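Local coordinates for protein agarase (Microbulbifer thermotolerans, PDB 3WZ1) that hydrolyses internal beta-1,4-galactosidic linkages of agarose, releasing mainly neoagarotetraose, through its GH16 catalytic domain, the part of the protein in this chain, at residues His23-Tyr31 with Phe42-Phe50; Met232-Asp240 with Asn262-Phe271. One frame throughout, in Å; residues are numbered along the deposited sequence.

Overall arrangement
From the N terminus, the chain leaves strand 18-22 along the loop His23-Tyr31 and, ten residues on, returns to that loop with the helix end and strand of Phe42-Phe50; interaction 1 closes this short loop. Interaction 2 comes later, in series, and closes the 21-residue connection between Met232-Asp240 and Asn262-Phe271. The two neither nest nor cross, yet they meet in space, their centres about 11 Å apart: His23 and Asp27 reach Phe271 and Val269 through probable backbone hydrogen bonds, and Leu25 packs on Phe271. Interaction 1 ties the loop after strand 18-22 to helix 40-45 and strand 46-48; the same loop borders strand 264-276, which interaction 2 packs against strand 232-239. Asp28 and Asp267 share one sodium ion.

Interaction 1 (His23-Tyr31 with Phe42-Phe50); sequences HPLSDDFNY and FYERWKEGF. With NA (sodium ion), chain B.
Asp27 and Trp46 form the tight part of this contact, which pins the loop after strand 18-22 to the junction of helix 40-45 and strand 46-48 in the GH16 jelly roll. Indole NE1 lies 2.9 Å from Asp27 OD2, donating in the ring plane to the anti lone pair at 159°; carboxylate and indole are nearly coplanar (16°). Tyr31 OH donates to the same oxygen from its syn side at 2.7 Å, while OD1 takes the backbone N of Phe29 in an Asx turn, so four bonds, counting one from a water, hold the carboxylate. Leu25 CD1 sits over one indole face, 4.0 Å from the six-membered ring centroid, a CH-pi contact. The wetter side belongs to Arg45, whose extended side chain carries NE to 2.8 Å from Pro24 O, NH2 adding a weak second bond. One water links Arg45 NH1 to Asp27 OD2; another donates to Ser26 O and takes a weak bond from NH2. Asp28 O binds the sodium ion. With an alanine in place of Asp27, the indole N-H and the Tyr31 hydroxyl would probably lose their shared acceptor. Arg45 NE, 4.6 Å from Asp27 OD2, probably favours an ionised carboxylate by its positive charge.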
loop_
_atom_site.group_PDB
_atom_site.type_symbol
_atom_site.label_atom_id
_atom_site.label_comp_id
_atom_site.label_asym_id
_atom_site.label_seq_id
_atom_site.Cartn_x
_atom_site.Cartn_y
_atom_site.Cartn_z
ATOM N N HIS A 23 8.528 15.557 0.066
ATOM C CA HIS A 23 9.209 14.926 1.179
ATOM C C HIS A 23 10.289 13.997 0.617
ATOM O O HIS A 23 10.066 13.301 -0.385
ATOM C CB HIS A 23 8.173 14.127 1.971
ATOM C CG HIS A 23 8.708 13.475 3.201
ATOM N ND1 HIS A 23 9.553 12.390 3.164
ATOM C CD2 HIS A 23 8.507 13.746 4.509
ATOM C CE1 HIS A 23 9.857 12.024 4.395
ATOM N NE2 HIS A 23 9.224 12.825 5.233
ATOM N N PRO A 24 11.466 13.967 1.247
ATOM C CA PRO A 24 12.578 13.214 0.651
ATOM C C PRO A 24 12.435 11.686 0.573
ATOM O O PRO A 24 13.227 11.049 -0.118
ATOM C CB PRO A 24 13.772 13.594 1.535
ATOM C CG PRO A 24 13.175 14.058 2.812
ATOM C CD PRO A 24 11.881 14.719 2.442
ATOM N N LEU A 25 11.444 11.089 1.221
ATOM C CA LEU A 25 11.190 9.662 1.054
ATOM C C LEU A 25 10.708 9.329 -0.364
ATOM O O LEU A 25 10.786 8.187 -0.814
ATOM C CB LEU A 25 10.171 9.161 2.091
ATOM C CG LEU A 25 9.815 7.681 2.046
ATOM C CD1 LEU A 25 11.022 6.775 2.243
ATOM C CD2 LEU A 25 8.739 7.369 3.077
ATOM N N SER A 26 10.203 10.338 -1.069
ATOM C CA SER A 26 9.679 10.133 -2.421
ATOM C C SER A 26 10.752 9.502 -3.310
ATOM O O SER A 26 11.918 9.917 -3.270
ATOM C CB SER A 26 9.203 11.445 -3.025
ATOM O OG SER A 26 8.290 12.100 -2.139
ATOM N N ASP A 27 10.353 8.494 -4.075
ATOM C CA ASP A 27 11.278 7.645 -4.838
ATOM C C ASP A 27 10.575 7.235 -6.133
ATOM O O ASP A 27 9.510 6.652 -6.078
ATOM C CB ASP A 27 11.721 6.423 -3.999
ATOM C CG ASP A 27 12.973 5.736 -4.540
ATOM O OD1 ASP A 27 13.363 6.017 -5.692
ATOM O OD2 ASP A 27 13.557 4.889 -3.808
ATOM N N ASP A 28 11.185 7.544 -7.280
ATOM C CA ASP A 28 10.683 7.070 -8.565
ATOM C C ASP A 28 11.470 5.890 -9.146
ATOM O O ASP A 28 11.252 5.494 -10.283
ATOM C CB ASP A 28 10.512 8.222 -9.578
ATOM C CG ASP A 28 11.811 8.889 -9.949
ATOM O OD1 ASP A 28 12.879 8.546 -9.372
ATOM O OD2 ASP A 28 11.767 9.785 -10.831
ATOM N N PHE A 29 12.369 5.317 -8.347
ATOM C CA PHE A 29 12.937 3.998 -8.631
ATOM C C PHE A 29 13.704 3.937 -9.949
ATOM O O PHE A 29 13.717 2.919 -10.634
ATOM C CB PHE A 29 11.833 2.922 -8.549
ATOM C CG PHE A 29 11.208 2.829 -7.181
ATOM C CD1 PHE A 29 11.962 2.426 -6.088
ATOM C CD2 PHE A 29 9.871 3.174 -6.976
ATOM C CE1 PHE A 29 11.409 2.379 -4.836
ATOM C CE2 PHE A 29 9.312 3.123 -5.719
ATOM C CZ PHE A 29 10.087 2.714 -4.650
ATOM N N ASN A 30 14.392 5.022 -10.262
ATOM C CA ASN A 30 15.239 5.071 -11.447
ATOM C C ASN A 30 16.690 4.766 -11.091
ATOM O O ASN A 30 17.606 5.596 -11.214
ATOM C CB ASN A 30 15.064 6.405 -12.171
ATOM C CG ASN A 30 13.734 6.493 -12.863
ATOM O OD1 ASN A 30 12.929 7.365 -12.563
ATOM N ND2 ASN A 30 13.482 5.577 -13.772
ATOM N N TYR A 31 16.872 3.550 -10.613
ATOM C CA TYR A 31 18.192 3.012 -10.290
ATOM C C TYR A 31 18.095 1.504 -10.332
ATOM O O TYR A 31 16.993 0.935 -10.404
ATOM C CB TYR A 31 18.688 3.481 -8.920
ATOM C CG TYR A 31 17.714 3.293 -7.763
ATOM C CD1 TYR A 31 16.773 4.270 -7.454
ATOM C CD2 TYR A 31 17.775 2.154 -6.959
ATOM C CE1 TYR A 31 15.894 4.095 -6.410
ATOM C CE2 TYR A 31 16.917 1.980 -5.901
ATOM C CZ TYR A 31 15.972 2.951 -5.623
ATOM O OH TYR A 31 15.105 2.783 -4.548
ATOM N N PHE A 42 18.986 2.452 -2.841
ATOM C CA PHE A 42 17.849 1.777 -2.209
ATOM C C PHE A 42 17.864 1.993 -0.699
ATOM O O PHE A 42 16.865 2.378 -0.087
ATOM C CB PHE A 42 17.860 0.283 -2.529
ATOM C CG PHE A 42 16.782 -0.492 -1.832
ATOM C CD1 PHE A 42 15.516 -0.586 -2.401
ATOM C CD2 PHE A 42 17.020 -1.143 -0.625
ATOM C CE1 PHE A 42 14.512 -1.304 -1.761
ATOM C CE2 PHE A 42 16.023 -1.863 0.019
ATOM C CZ PHE A 42 14.772 -1.943 -0.559
ATOM N N TYR A 43 19.016 1.752 -0.086
ATOM C CA TYR A 43 19.130 1.810 1.359
ATOM C C TYR A 43 19.138 3.225 1.952
ATOM O O TYR A 43 19.033 3.387 3.166
ATOM C CB TYR A 43 20.358 1.005 1.835
ATOM C CG TYR A 43 20.243 -0.502 1.649
ATOM C CD1 TYR A 43 19.211 -1.227 2.240
ATOM C CD2 TYR A 43 21.206 -1.228 0.934
ATOM C CE1 TYR A 43 19.110 -2.605 2.099
ATOM C CE2 TYR A 43 21.109 -2.604 0.805
ATOM C CZ TYR A 43 20.064 -3.287 1.396
ATOM O OH TYR A 43 19.937 -4.665 1.274
ATOM N N GLU A 44 19.212 4.253 1.104
ATOM C CA GLU A 44 19.062 5.609 1.598
ATOM C C GLU A 44 17.659 5.835 2.172
ATOM O O GLU A 44 17.473 6.657 3.082
ATOM C CB GLU A 44 19.320 6.643 0.506
ATOM C CG GLU A 44 20.771 6.836 0.092
ATOM C CD GLU A 44 20.874 7.716 -1.157
ATOM O OE1 GLU A 44 19.976 8.570 -1.376
ATOM O OE2 GLU A 44 21.815 7.538 -1.953
ATOM N N ARG A 45 16.675 5.126 1.625
ATOM C CA ARG A 45 15.283 5.302 2.041
ATOM C C ARG A 45 14.641 4.080 2.673
ATOM O O ARG A 45 13.748 4.223 3.517
ATOM C CB ARG A 45 14.424 5.692 0.830
ATOM C CG ARG A 45 14.717 7.081 0.296
ATOM C CD ARG A 45 13.986 7.333 -1.005
ATOM N NE ARG A 45 14.184 8.726 -1.387
ATOM C CZ ARG A 45 15.286 9.211 -1.946
ATOM N NH1 ARG A 45 16.318 8.427 -2.264
ATOM N NH2 ARG A 45 15.362 10.510 -2.178
ATOM N N TRP A 46 15.046 2.898 2.207
ATOM C CA TRP A 46 14.278 1.662 2.411
ATOM C C TRP A 46 15.037 0.591 3.141
ATOM O O TRP A 46 16.270 0.529 3.085
ATOM C CB TRP A 46 13.819 1.057 1.068
ATOM C CG TRP A 46 13.090 2.066 0.204
ATOM C CD1 TRP A 46 13.580 2.698 -0.897
ATOM C CD2 TRP A 46 11.770 2.586 0.422
ATOM N NE1 TRP A 46 12.633 3.575 -1.393
ATOM C CE2 TRP A 46 11.519 3.521 -0.601
ATOM C CE3 TRP A 46 10.766 2.329 1.362
ATOM C CZ2 TRP A 46 10.313 4.222 -0.687
ATOM C CZ3 TRP A 46 9.572 3.019 1.268
ATOM C CH2 TRP A 46 9.359 3.947 0.257
ATOM N N LYS A 47 14.288 -0.265 3.810
ATOM C CA LYS A 47 14.808 -1.544 4.277
ATOM C C LYS A 47 13.997 -2.663 3.640
ATOM O O LYS A 47 12.820 -2.467 3.277
ATOM C CB LYS A 47 14.744 -1.633 5.812
ATOM C CG LYS A 47 13.320 -1.704 6.382
ATOM C CD LYS A 47 13.215 -1.856 7.897
ATOM C CE LYS A 47 13.629 -3.240 8.406
ATOM N NZ LYS A 47 12.810 -4.461 8.094
ATOM N N GLU A 48 14.603 -3.846 3.501
ATOM C CA GLU A 48 13.829 -5.023 3.098
ATOM C C GLU A 48 12.968 -5.475 4.266
ATOM O O GLU A 48 13.380 -5.357 5.429
ATOM C CB GLU A 48 14.751 -6.155 2.652
ATOM C CG GLU A 48 15.463 -5.823 1.341
ATOM C CD GLU A 48 16.899 -6.290 1.299
ATOM O OE1 GLU A 48 17.274 -6.961 0.316
ATOM O OE2 GLU A 48 17.648 -5.942 2.257
ATOM N N GLY A 49 11.796 -6.012 3.971
ATOM C CA GLY A 49 10.900 -6.575 4.985
ATOM C C GLY A 49 9.880 -5.596 5.512
ATOM O O GLY A 49 9.315 -4.812 4.745
ATOM N N PHE A 50 9.684 -5.644 6.827
ATOM C CA PHE A 50 8.527 -5.079 7.521
ATOM C C PHE A 50 9.052 -4.129 8.593
ATOM O O PHE A 50 10.271 -3.874 8.700
ATOM C CB PHE A 50 7.732 -6.285 8.107
ATOM C CG PHE A 50 6.444 -5.953 8.832
ATOM C CD1 PHE A 50 5.420 -5.232 8.234
ATOM C CD2 PHE A 50 6.228 -6.424 10.125
ATOM C CE1 PHE A 50 4.253 -4.956 8.914
ATOM C CE2 PHE A 50 5.042 -6.156 10.801
ATOM C CZ PHE A 50 4.043 -5.422 10.186
HETATM NA NA NA B . 9.618 5.004 -11.858
HETATM O O HOH W 1 12.774 12.557 -3.250
HETATM O O HOH W 2 16.106 5.547 -2.736
#

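Interaction 2 (Met232-Asp240 with Asn262-Phe271); sequences MYAIINMED and NTYYVDWVRF. With NA (sodium ion), chain B.
Strand 232-239 runs nearly antiparallel to strand 264-266, their axes at 167° and 8.8 Å apart at closest approach, a spacing at which side chains rather than backbone bonds join them. Ile236 lies at the middle of the contact. Its CG2, anti to the backbone N, meets Val266 CG2 at 3.9 Å and Tyr264 CE2 at the same distance, the isoleucine crossing the tyrosine at about a right angle. The longer branch, through CG1, leans across to the second segment, where CD1 meets Val269 CG1 tip to tip, 3.7 Å away. Tyr264 also comes up to the facing backbone, CE2 lying 3.3 Å from Asn237 O, which meets the ring obliquely. Met238 slides past Tyr264 in the opposite direction, CG 4.1 Å from Tyr264 CB; a bend at chi3 (-81°) then turns its CE to 3.5 Å from Asn262 O. Ala234 CB touches Phe271 CZ at 4.2 Å. Between Val266 and Val269 the chain turns a corner in a classic beta bulge, Asp267 and Trp268 both facing Arg107. Asp267 binds the sodium ion through O and OD1, with Asp4, Asp28 and Gly72 completing the site. Leu74, Ile76 and Ala108 add to the apolar layer. Such face-to-face packing is typical of the beta-jelly roll of GH16 enzymes; Asn237, its CB turned away from this core, lies on the side of the predicted catalytic Glu129 and Glu134.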
loop_
_atom_site.group_PDB
_atom_site.type_symbol
_atom_site.label_atom_id
_atom_site.label_comp_id
_atom_site.label_asym_id
_atom_site.label_seq_id
_atom_site.Cartn_x
_atom_site.Cartn_y
_atom_site.Cartn_z
ATOM N N MET A 232 3.728 6.804 11.025
ATOM C CA MET A 232 3.547 5.537 10.319
ATOM C C MET A 232 4.609 5.343 9.255
ATOM O O MET A 232 4.969 6.277 8.531
ATOM C CB MET A 232 2.176 5.459 9.651
ATOM C CG MET A 232 1.014 5.529 10.622
ATOM S SD MET A 232 -0.541 5.291 9.749
ATOM C CE MET A 232 -1.689 5.857 11.008
ATOM N N TYR A 233 5.080 4.103 9.146
ATOM C CA TYR A 233 6.077 3.729 8.158
ATOM C C TYR A 233 5.385 3.350 6.855
ATOM O O TYR A 233 4.320 2.716 6.874
ATOM C CB TYR A 233 6.933 2.554 8.666
ATOM C CG TYR A 233 7.735 2.962 9.877
ATOM C CD1 TYR A 233 7.182 2.916 11.149
ATOM C CD2 TYR A 233 9.024 3.452 9.725
ATOM C CE1 TYR A 233 7.895 3.365 12.242
ATOM C CE2 TYR A 233 9.744 3.899 10.822
ATOM C CZ TYR A 233 9.163 3.844 12.059
ATOM O OH TYR A 233 9.870 4.298 13.165
ATOM N N ALA A 234 5.986 3.739 5.736
ATOM C CA ALA A 234 5.509 3.321 4.424
ATOM C C ALA A 234 5.931 1.894 4.138
ATOM O O ALA A 234 7.106 1.555 4.323
ATOM C CB ALA A 234 6.063 4.258 3.368
ATOM N N ILE A 235 4.998 1.078 3.646
ATOM C CA ILE A 235 5.265 -0.315 3.341
ATOM C C ILE A 235 4.713 -0.614 1.959
ATOM O O ILE A 235 3.577 -0.255 1.625
ATOM C CB ILE A 235 4.613 -1.254 4.387
ATOM C CG1 ILE A 235 5.019 -0.834 5.817
ATOM C CG2 ILE A 235 4.965 -2.698 4.109
ATOM C CD1 ILE A 235 4.218 -1.530 6.902
ATOM N N ILE A 236 5.533 -1.283 1.166
ATOM C CA ILE A 236 5.122 -1.737 -0.164
ATOM C C ILE A 236 5.331 -3.234 -0.149
ATOM O O ILE A 236 6.449 -3.699 0.048
ATOM C CB ILE A 236 5.938 -1.092 -1.283
ATOM C CG1 ILE A 236 5.876 0.447 -1.204
ATOM C CG2 ILE A 236 5.408 -1.590 -2.635
ATOM C CD1 ILE A 236 7.010 1.132 -1.941
ATOM N N ASN A 237 4.272 -4.009 -0.333
ATOM C CA ASN A 237 4.421 -5.445 -0.286
ATOM C C ASN A 237 3.380 -6.144 -1.124
ATOM O O ASN A 237 2.509 -5.487 -1.711
ATOM C CB ASN A 237 4.419 -5.952 1.173
ATOM C CG ASN A 237 3.042 -5.989 1.805
ATOM O OD1 ASN A 237 2.023 -6.052 1.114
ATOM N ND2 ASN A 237 2.997 -5.977 3.126
ATOM N N MET A 238 3.475 -7.473 -1.189
ATOM C CA MET A 238 2.290 -8.291 -1.390
ATOM C C MET A 238 2.042 -9.084 -0.126
ATOM O O MET A 238 2.950 -9.312 0.671
ATOM C CB MET A 238 2.393 -9.252 -2.565
ATOM C CG MET A 238 2.122 -8.612 -3.919
ATOM S SD MET A 238 1.942 -9.781 -5.267
ATOM C CE MET A 238 3.622 -10.147 -5.663
ATOM N N GLU A 239 0.793 -9.496 0.039
ATOM C CA GLU A 239 0.373 -10.344 1.158
ATOM C C GLU A 239 -0.554 -11.445 0.687
ATOM O O GLU A 239 -1.487 -11.209 -0.096
ATOM C CB GLU A 239 -0.350 -9.531 2.222
ATOM C CG GLU A 239 0.562 -8.571 2.975
ATOM C CD GLU A 239 -0.165 -7.671 3.959
ATOM O OE1 GLU A 239 -1.387 -7.886 4.201
ATOM O OE2 GLU A 239 0.492 -6.729 4.485
ATOM N N ASP A 240 -0.336 -12.636 1.219
ATOM C CA ASP A 240 -1.354 -13.675 1.237
ATOM C C ASP A 240 -2.064 -13.446 2.565
ATOM O O ASP A 240 -1.465 -13.650 3.631
ATOM C CB ASP A 240 -0.715 -15.060 1.161
ATOM C CG ASP A 240 -1.723 -16.158 1.262
ATOM O OD1 ASP A 240 -2.266 -16.581 0.204
ATOM O OD2 ASP A 240 -2.019 -16.550 2.408
ATOM N N ASN A 262 2.980 -12.804 -11.727
ATOM C CA ASN A 262 3.360 -12.984 -10.329
ATOM C C ASN A 262 4.026 -11.765 -9.708
ATOM O O ASN A 262 4.523 -11.840 -8.585
ATOM C CB ASN A 262 4.255 -14.237 -10.200
ATOM C CG ASN A 262 5.608 -14.079 -10.872
ATOM O OD1 ASN A 262 5.965 -13.019 -11.377
ATOM N ND2 ASN A 262 6.393 -15.160 -10.862
ATOM N N THR A 263 4.003 -10.632 -10.406
ATOM C CA THR A 263 4.754 -9.472 -9.960
ATOM C C THR A 263 3.905 -8.209 -9.946
ATOM O O THR A 263 3.149 -7.934 -10.888
ATOM C CB THR A 263 6.020 -9.267 -10.820
ATOM O OG1 THR A 263 6.797 -10.474 -10.790
ATOM C CG2 THR A 263 6.869 -8.141 -10.296
ATOM N N TYR A 264 4.086 -7.451 -8.863
ATOM C CA TYR A 264 3.424 -6.153 -8.598
ATOM C C TYR A 264 4.471 -5.088 -8.816
ATOM O O TYR A 264 5.568 -5.194 -8.280
ATOM C CB TYR A 264 2.939 -6.177 -7.144
ATOM C CG TYR A 264 2.599 -4.888 -6.416
ATOM C CD1 TYR A 264 1.866 -3.859 -7.012
ATOM C CD2 TYR A 264 2.942 -4.733 -5.087
ATOM C CE1 TYR A 264 1.533 -2.728 -6.306
ATOM C CE2 TYR A 264 2.579 -3.606 -4.361
ATOM C CZ TYR A 264 1.899 -2.588 -4.983
ATOM O OH TYR A 264 1.546 -1.449 -4.254
ATOM N N TYR A 265 4.171 -4.082 -9.637
ATOM C CA TYR A 265 5.162 -3.064 -10.018
ATOM C C TYR A 265 4.771 -1.699 -9.521
ATOM O O TYR A 265 3.607 -1.315 -9.633
ATOM C CB TYR A 265 5.326 -2.967 -11.547
ATOM C CG TYR A 265 5.833 -4.219 -12.190
ATOM C CD1 TYR A 265 7.186 -4.501 -12.243
ATOM C CD2 TYR A 265 4.948 -5.123 -12.757
ATOM C CE1 TYR A 265 7.651 -5.656 -12.848
ATOM C CE2 TYR A 265 5.405 -6.285 -13.341
ATOM C CZ TYR A 265 6.749 -6.533 -13.394
ATOM O OH TYR A 265 7.196 -7.717 -13.970
ATOM N N VAL A 266 5.746 -0.970 -8.998
ATOM C CA VAL A 266 5.518 0.388 -8.506
ATOM C C VAL A 266 6.430 1.336 -9.261
ATOM O O VAL A 266 7.646 1.265 -9.153
ATOM C CB VAL A 266 5.729 0.443 -6.979
ATOM C CG1 VAL A 266 5.614 1.882 -6.463
ATOM C CG2 VAL A 266 4.730 -0.471 -6.292
ATOM N N ASP A 267 5.827 2.227 -10.049
ATOM C CA ASP A 267 6.569 3.257 -10.783
ATOM C C ASP A 267 7.128 4.314 -9.839
ATOM O O ASP A 267 8.262 4.786 -10.002
ATOM C CB ASP A 267 5.663 3.915 -11.844
ATOM C CG ASP A 267 6.434 4.739 -12.845
ATOM O OD1 ASP A 267 7.627 4.480 -13.096
ATOM O OD2 ASP A 267 5.822 5.679 -13.406
ATOM N N TRP A 268 6.328 4.713 -8.851
ATOM C CA TRP A 268 6.775 5.708 -7.870
ATOM C C TRP A 268 5.970 5.644 -6.593
ATOM O O TRP A 268 4.809 5.220 -6.587
ATOM C CB TRP A 268 6.729 7.152 -8.430
ATOM C CG TRP A 268 5.339 7.860 -8.514
ATOM C CD1 TRP A 268 4.457 8.171 -7.483
ATOM C CD2 TRP A 268 4.768 8.430 -9.683
ATOM N NE1 TRP A 268 3.371 8.853 -7.969
ATOM C CE2 TRP A 268 3.549 9.013 -9.326
ATOM C CE3 TRP A 268 5.169 8.462 -11.027
ATOM C CZ2 TRP A 268 2.738 9.635 -10.247
ATOM C CZ3 TRP A 268 4.387 9.084 -11.919
ATOM C CH2 TRP A 268 3.164 9.663 -11.539
ATOM N N VAL A 269 6.615 6.080 -5.519
ATOM C CA VAL A 269 5.914 6.518 -4.311
ATOM C C VAL A 269 6.374 7.948 -4.045
ATOM O O VAL A 269 7.553 8.259 -4.160
ATOM C CB VAL A 269 6.142 5.594 -3.099
ATOM C CG1 VAL A 269 5.571 4.200 -3.363
ATOM C CG2 VAL A 269 7.618 5.498 -2.703
ATOM N N ARG A 270 5.425 8.825 -3.723
ATOM C CA ARG A 270 5.766 10.198 -3.438
ATOM C C ARG A 270 4.906 10.701 -2.297
ATOM O O ARG A 270 3.761 10.242 -2.077
ATOM C CB ARG A 270 5.642 11.075 -4.686
ATOM C CG ARG A 270 4.237 11.298 -5.213
ATOM C CD ARG A 270 4.243 12.158 -6.486
ATOM N NE ARG A 270 2.889 12.397 -6.963
ATOM C CZ ARG A 270 2.497 13.414 -7.737
ATOM N NH1 ARG A 270 3.348 14.378 -8.081
ATOM N NH2 ARG A 270 1.231 13.457 -8.145
ATOM N N PHE A 271 5.462 11.670 -1.592
ATOM C CA PHE A 271 4.878 12.162 -0.370
ATOM C C PHE A 271 5.061 13.659 -0.347
ATOM O O PHE A 271 6.152 14.138 -0.672
ATOM C CB PHE A 271 5.585 11.528 0.838
ATOM C CG PHE A 271 5.741 10.039 0.738
ATOM C CD1 PHE A 271 6.833 9.495 0.107
ATOM C CD2 PHE A 271 4.785 9.187 1.264
ATOM C CE1 PHE A 271 6.966 8.115 -0.018
ATOM C CE2 PHE A 271 4.921 7.814 1.149
ATOM C CZ PHE A 271 6.004 7.289 0.517
HETATM NA NA NA B . 9.618 5.004 -11.858
#